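Local coordinates for protein 6-phospho-alpha-glucosidase (Merdibacter massiliensis, PDB 6VC6) that probably hydrolyses 6-phospho-alpha-glucosides as a family 4 glycosidase, binding NAD and a manganese ion beside the phosphorylated sugar, at residues Leu167-Arg178 against Ala318-Val326. Residues are numbered along the deposited sequence; the frame is centred on the assembly and turned at random.
Sequences LNICDQPENIMR and AHAEMMIKV. With MN (manganese (II) ion), chain E; NAD (nicotinamide-adenine-dinucleotide), chain G; G6P (6-O-phosphono-alpha-D-glucopyranose), chain F.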
loop_
_atom_site.group_PDB
_atom_site.type_symbol
_atom_site.label_atom_id
_atom_site.label_comp_id
_atom_site.label_asym_id
_atom_site.label_seq_id
_atom_site.Cartn_x
_atom_site.Cartn_y
_atom_site.Cartn_z
ATOM N N LEU A 167 -6.934 -9.937 -2.371
ATOM C CA LEU A 167 -5.707 -9.877 -1.585
ATOM C C LEU A 167 -5.182 -8.449 -1.577
ATOM O O LEU A 167 -4.935 -7.871 -2.640
ATOM C CB LEU A 167 -4.647 -10.834 -2.138
ATOM C CG LEU A 167 -3.362 -10.927 -1.315
ATOM C CD1 LEU A 167 -3.678 -11.273 0.133
ATOM C CD2 LEU A 167 -2.404 -11.943 -1.915
ATOM N N ASN A 168 -5.013 -7.889 -0.384
ATOM C CA ASN A 168 -4.402 -6.578 -0.202
ATOM C C ASN A 168 -2.940 -6.763 0.185
ATOM O O ASN A 168 -2.625 -7.576 1.062
ATOM C CB ASN A 168 -5.141 -5.775 0.870
ATOM C CG ASN A 168 -6.614 -5.597 0.555
ATOM O OD1 ASN A 168 -6.995 -4.692 -0.188
ATOM N ND2 ASN A 168 -7.451 -6.460 1.120
ATOM N N ILE A 169 -2.050 -6.016 -0.473
ATOM C CA ILE A 169 -0.615 -6.146 -0.264
ATOM C C ILE A 169 0.015 -4.764 -0.133
ATOM O O ILE A 169 -0.545 -3.751 -0.557
ATOM C CB ILE A 169 0.077 -6.936 -1.398
ATOM C CG1 ILE A 169 -0.045 -6.188 -2.727
ATOM C CG2 ILE A 169 -0.508 -8.339 -1.514
ATOM C CD1 ILE A 169 0.200 -7.059 -3.940
ATOM N N CYS A 170 1.205 -4.745 0.465
ATOM C CA CYS A 170 2.000 -3.538 0.639
ATOM C C CYS A 170 3.462 -3.874 0.404
ATOM O O CYS A 170 3.923 -4.953 0.791
ATOM C CB CYS A 170 1.827 -2.948 2.042
ATOM S SG CYS A 170 2.924 -1.566 2.429
ATOM N N ASP A 171 4.190 -2.947 -0.218
ATOM C CA ASP A 171 5.582 -3.190 -0.574
ATOM C C ASP A 171 6.565 -2.694 0.478
ATOM O O ASP A 171 7.776 -2.826 0.278
ATOM C CB ASP A 171 5.911 -2.560 -1.934
ATOM C CG ASP A 171 5.747 -1.055 -1.948
ATOM O OD1 ASP A 171 6.055 -0.448 -2.995
ATOM O OD2 ASP A 171 5.307 -0.476 -0.937
ATOM N N GLN A 172 6.078 -2.152 1.599
ATOM C CA GLN A 172 6.992 -1.653 2.625
ATOM C C GLN A 172 7.780 -2.773 3.296
ATOM O O GLN A 172 9.001 -2.615 3.467
ATOM C CB GLN A 172 6.219 -0.806 3.639
ATOM C CG GLN A 172 6.977 -0.524 4.926
ATOM C CD GLN A 172 8.015 0.570 4.769
ATOM O OE1 GLN A 172 8.813 0.816 5.673
ATOM N NE2 GLN A 172 8.009 1.236 3.619
ATOM N N PRO A 173 7.178 -3.901 3.703
ATOM C CA PRO A 173 7.998 -4.969 4.303
ATOM C C PRO A 173 9.099 -5.481 3.389
ATOM O O PRO A 173 10.205 -5.764 3.867
ATOM C CB PRO A 173 6.966 -6.061 4.619
ATOM C CG PRO A 173 5.695 -5.324 4.807
ATOM C CD PRO A 173 5.738 -4.210 3.803
ATOM N N GLU A 174 8.836 -5.611 2.085
ATOM C CA GLU A 174 9.888 -6.056 1.174
ATOM C C GLU A 174 10.953 -4.981 0.993
ATOM O O GLU A 174 12.147 -5.293 0.904
ATOM C CB GLU A 174 9.298 -6.453 -0.180
ATOM C CG GLU A 174 10.361 -6.804 -1.220
ATOM C CD GLU A 174 9.779 -7.205 -2.561
ATOM O OE1 GLU A 174 9.247 -8.328 -2.671
ATOM O OE2 GLU A 174 9.852 -6.392 -3.507
ATOM N N ASN A 175 10.543 -3.710 0.936
ATOM C CA ASN A 175 11.512 -2.630 0.774
ATOM C C ASN A 175 12.470 -2.557 1.955
ATOM O O ASN A 175 13.630 -2.163 1.789
ATOM C CB ASN A 175 10.789 -1.297 0.589
ATOM C CG ASN A 175 10.285 -1.103 -0.827
ATOM O OD1 ASN A 175 10.810 -1.692 -1.771
ATOM N ND2 ASN A 175 9.263 -0.270 -0.982
ATOM N N ILE A 176 12.008 -2.930 3.149
ATOM C CA ILE A 176 12.901 -2.993 4.300
ATOM C C ILE A 176 13.889 -4.143 4.143
ATOM O O ILE A 176 15.076 -4.008 4.462
ATOM C CB ILE A 176 12.083 -3.113 5.599
ATOM C CG1 ILE A 176 11.422 -1.774 5.928
ATOM C CG2 ILE A 176 12.962 -3.570 6.754
ATOM C CD1 ILE A 176 10.257 -1.892 6.872
HETATM N N MSE A 177 13.421 -5.282 3.641
HETATM C CA MSE A 177 14.294 -6.417 3.367
HETATM C C MSE A 177 15.316 -6.050 2.297
HETATM O O MSE A 177 16.478 -6.449 2.369
HETATM C CB MSE A 177 13.478 -7.636 2.929
HETATM C CG MSE A 177 12.654 -8.272 4.041
HETATM SE SE MSE A 177 13.739 -8.990 5.498
HETATM C CE MSE A 177 13.598 -7.501 6.753
ATOM N N ARG A 178 14.868 -5.280 1.302
ATOM C CA ARG A 178 15.788 -4.786 0.282
ATOM C C ARG A 178 16.824 -3.849 0.888
ATOM O O ARG A 178 18.005 -3.898 0.524
ATOM C CB ARG A 178 15.011 -4.078 -0.828
ATOM C CG ARG A 178 14.216 -5.008 -1.729
ATOM C CD ARG A 178 13.378 -4.222 -2.725
ATOM N NE ARG A 178 12.777 -5.085 -3.737
ATOM C CZ ARG A 178 13.349 -5.386 -4.899
ATOM N NH1 ARG A 178 14.542 -4.893 -5.200
ATOM N NH2 ARG A 178 12.728 -6.182 -5.760
ATOM N N ALA A 318 10.839 -2.121 -8.826
ATOM C CA ALA A 318 10.605 -2.993 -7.680
ATOM C C ALA A 318 9.146 -2.962 -7.242
ATOM O O ALA A 318 8.598 -3.984 -6.810
ATOM C CB ALA A 318 11.519 -2.594 -6.522
ATOM N N HIS A 319 8.498 -1.801 -7.349
ATOM C CA HIS A 319 7.101 -1.692 -6.939
ATOM C C HIS A 319 6.196 -2.524 -7.840
ATOM O O HIS A 319 5.350 -3.285 -7.355
ATOM C CB HIS A 319 6.664 -0.228 -6.942
ATOM C CG HIS A 319 5.190 -0.041 -6.767
ATOM N ND1 HIS A 319 4.572 -0.105 -5.537
ATOM C CD2 HIS A 319 4.209 0.205 -7.668
ATOM C CE1 HIS A 319 3.275 0.093 -5.687
ATOM N NE2 HIS A 319 3.028 0.286 -6.970
ATOM N N ALA A 320 6.361 -2.392 -9.157
ATOM C CA ALA A 320 5.521 -3.143 -10.083
ATOM C C ALA A 320 5.883 -4.622 -10.105
ATOM O O ALA A 320 5.012 -5.467 -10.344
ATOM C CB ALA A 320 5.632 -2.554 -11.489
ATOM N N GLU A 321 7.153 -4.955 -9.860
ATOM C CA GLU A 321 7.576 -6.347 -9.957
ATOM C C GLU A 321 6.968 -7.201 -8.856
ATOM O O GLU A 321 6.674 -8.378 -9.081
ATOM C CB GLU A 321 9.099 -6.446 -9.911
ATOM C CG GLU A 321 9.776 -6.119 -11.228
ATOM C CD GLU A 321 11.225 -6.552 -11.256
ATOM O OE1 GLU A 321 11.684 -7.161 -10.266
ATOM O OE2 GLU A 321 11.906 -6.279 -12.266
HETATM N N MSE A 322 6.762 -6.636 -7.675
HETATM C CA MSE A 322 6.297 -7.447 -6.567
HETATM C C MSE A 322 4.868 -7.921 -6.775
HETATM O O MSE A 322 4.520 -9.039 -6.405
HETATM C CB MSE A 322 6.367 -6.690 -5.254
HETATM C CG MSE A 322 6.067 -7.606 -4.100
HETATM SE SE MSE A 322 6.354 -6.799 -2.373
HETATM C CE MSE A 322 4.506 -6.348 -1.998
HETATM N N MSE A 323 4.034 -7.057 -7.341
HETATM C CA MSE A 323 2.657 -7.435 -7.632
HETATM C C MSE A 323 2.630 -8.502 -8.719
HETATM O O MSE A 323 1.818 -9.426 -8.669
HETATM C CB MSE A 323 1.818 -6.223 -8.061
HETATM C CG MSE A 323 0.368 -6.585 -8.377
HETATM SE SE MSE A 323 -0.901 -5.098 -8.355
HETATM C CE MSE A 323 -1.405 -5.128 -6.474
ATOM N N ILE A 324 3.526 -8.377 -9.702
ATOM C CA ILE A 324 3.615 -9.397 -10.743
ATOM C C ILE A 324 4.096 -10.715 -10.153
ATOM O O ILE A 324 3.576 -11.786 -10.489
ATOM C CB ILE A 324 4.528 -8.927 -11.890
ATOM C CG1 ILE A 324 3.954 -7.676 -12.556
ATOM C CG2 ILE A 324 4.699 -10.037 -12.919
ATOM C CD1 ILE A 324 4.888 -7.055 -13.567
ATOM N N LYS A 325 5.089 -10.660 -9.262
ATOM C CA LYS A 325 5.570 -11.878 -8.616
ATOM C C LYS A 325 4.482 -12.507 -7.757
ATOM O O LYS A 325 4.397 -13.737 -7.654
ATOM C CB LYS A 325 6.812 -11.575 -7.775
ATOM C CG LYS A 325 8.033 -11.168 -8.585
ATOM C CD LYS A 325 8.752 -12.376 -9.159
ATOM C CE LYS A 325 9.918 -11.952 -10.037
ATOM N NZ LYS A 325 10.764 -10.921 -9.374
ATOM N N VAL A 326 3.641 -11.681 -7.131
ATOM C CA VAL A 326 2.502 -12.208 -6.383
ATOM C C VAL A 326 1.534 -12.910 -7.324
ATOM O O VAL A 326 1.009 -13.987 -7.013
ATOM C CB VAL A 326 1.813 -11.079 -5.592
ATOM C CG1 VAL A 326 0.437 -11.519 -5.117
ATOM C CG2 VAL A 326 2.671 -10.660 -4.409
HETATM MN MN MN E . 2.130 0.366 1.818
HETATM P PA NAD G . -2.195 8.805 -8.820
HETATM O O1A NAD G . -0.993 9.136 -9.671
HETATM O O2A NAD G . -3.188 9.885 -8.465
HETATM O O5B NAD G . -2.998 7.600 -9.520
HETATM C C5B NAD G . -4.334 7.299 -9.130
HETATM C C4B NAD G . -5.149 6.932 -10.359
HETATM O O4B NAD G . -6.327 6.223 -9.967
HETATM C C3B NAD G . -5.594 8.183 -11.099
HETATM O O3B NAD G . -5.246 8.070 -12.480
HETATM C C2B NAD G . -7.100 8.214 -10.958
HETATM O O2B NAD G . -7.713 8.658 -12.170
HETATM C C1B NAD G . -7.451 6.766 -10.662
HETATM N N9A NAD G . -8.693 6.651 -9.859
HETATM C C8A NAD G . -9.051 7.410 -8.806
HETATM N N7A NAD G . -10.261 7.026 -8.320
HETATM C C5A NAD G . -10.695 6.002 -9.079
HETATM C C6A NAD G . -11.892 5.128 -9.121
HETATM N N6A NAD G . -12.899 5.274 -8.227
HETATM N N1A NAD G . -11.944 4.178 -10.082
HETATM C C2A NAD G . -10.951 4.019 -10.978
HETATM N N3A NAD G . -9.841 4.775 -10.999
HETATM C C4A NAD G . -9.660 5.765 -10.094
HETATM O O3 NAD G . -1.702 8.107 -7.455
HETATM P PN NAD G . -0.283 7.363 -7.324
HETATM O O1N NAD G . 0.656 8.263 -6.555
HETATM O O2N NAD G . 0.122 6.797 -8.664
HETATM O O5D NAD G . -0.705 6.145 -6.366
HETATM C C5D NAD G . -1.375 5.007 -6.905
HETATM C C4D NAD G . -1.936 4.191 -5.751
HETATM O O4D NAD G . -1.016 3.160 -5.388
HETATM C C3D NAD G . -2.133 5.067 -4.523
HETATM O O3D NAD G . -3.427 4.812 -3.971
HETATM C C2D NAD G . -1.087 4.591 -3.541
HETATM O O2D NAD G . -1.557 4.690 -2.196
HETATM C C1D NAD G . -0.903 3.147 -3.965
HETATM N N1N NAD G . 0.366 2.585 -3.510
HETATM C C2N NAD G . 0.302 1.611 -2.601
HETATM C C3N NAD G . 1.449 1.015 -2.109
HETATM C C7N NAD G . 1.319 -0.073 -1.087
HETATM O O7N NAD G . 2.306 -0.441 -0.472
HETATM N N7N NAD G . 0.115 -0.602 -0.871
HETATM C C4N NAD G . 2.687 1.433 -2.582
HETATM C C5N NAD G . 2.729 2.454 -3.526
HETATM C C6N NAD G . 1.541 3.017 -3.985
HETATM C C1 G6P F . 5.396 3.393 1.116
HETATM C C2 G6P F . 4.116 2.567 1.308
HETATM C C3 G6P F . 2.964 2.974 0.408
HETATM C C4 G6P F . 2.909 4.482 0.332
HETATM C C5 G6P F . 4.145 4.941 -0.418
HETATM C C6 G6P F . 4.199 6.463 -0.423
HETATM O O1 G6P F . 6.487 2.515 0.807
HETATM O O2 G6P F . 4.412 1.181 1.091
HETATM O O3 G6P F . 1.725 2.464 0.911
HETATM O O4 G6P F . 1.731 4.881 -0.375
HETATM O O5 G6P F . 5.367 4.479 0.168
HETATM O O6 G6P F . 4.951 6.891 -1.553
HETATM P P G6P F . 4.933 8.432 -2.009
HETATM O O1P G6P F . 3.685 8.520 -2.855
HETATM O O2P G6P F . 4.867 9.211 -0.716
HETATM O O3P G6P F . 6.233 8.604 -2.758
HETATM O O HOH W 1 9.859 -6.724 -6.123
#
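A histidine-carboxylate hydrogen bond between D171 and H319, continued on one side by apolar contacts and on the other by a water-bridged polar cluster, joins helix 318-331 to strand 166-169 and to the loop and first turns of helix 172-184, at the NAD and manganese site of this family 4 glycosidase. H319 ND1 donates to D171 OD1 (3.0 Å) almost straight, at 174°. The oxygen lies in the imidazole plane, but the donor stands above the carboxylate plane, the two planes being 74° apart. With CG between its backbone N and carbonyl carbon (chi1 62°), the carboxylate of D171 reaches both partners: OD1 takes the histidine and D171 OD2 lies 2.8 Å from O2 of the sugar. Its backbone N donates to the nicotinamide oxygen O7N. That oxygen also binds manganese, as do C170 SG and H200; the same sulfur caps the following helix by accepting from Q172 N. H319 CE1 approaches NAD C5N obliquely, while Y145 stacks with the imidazole of H319.

Behind the site, selenomethionine M322 bends at its last torsion, which carries CE to 3.2 Å from C170 O. Its SE lies 3.3 Å from E174 OE1, the two side chains running past each other in opposite directions. I169 CD1 packs against M323 CE, and, two residues earlier on the strand, L167 CD2 meets V326 CG1.

E174 OE2 accepts from R178 NE in a salt bridge, and one water links OE2, R178 NH2 and A318 O. An alanine in place of E174 would probably leave R178 NE without its carboxylate partner, take one acceptor from the water and open a gap beside SE of M322. R178 also reaches Q232 through NH1, and A318 CB sits over the centre of one guanidinium face, 3.7 Å from CZ of R178.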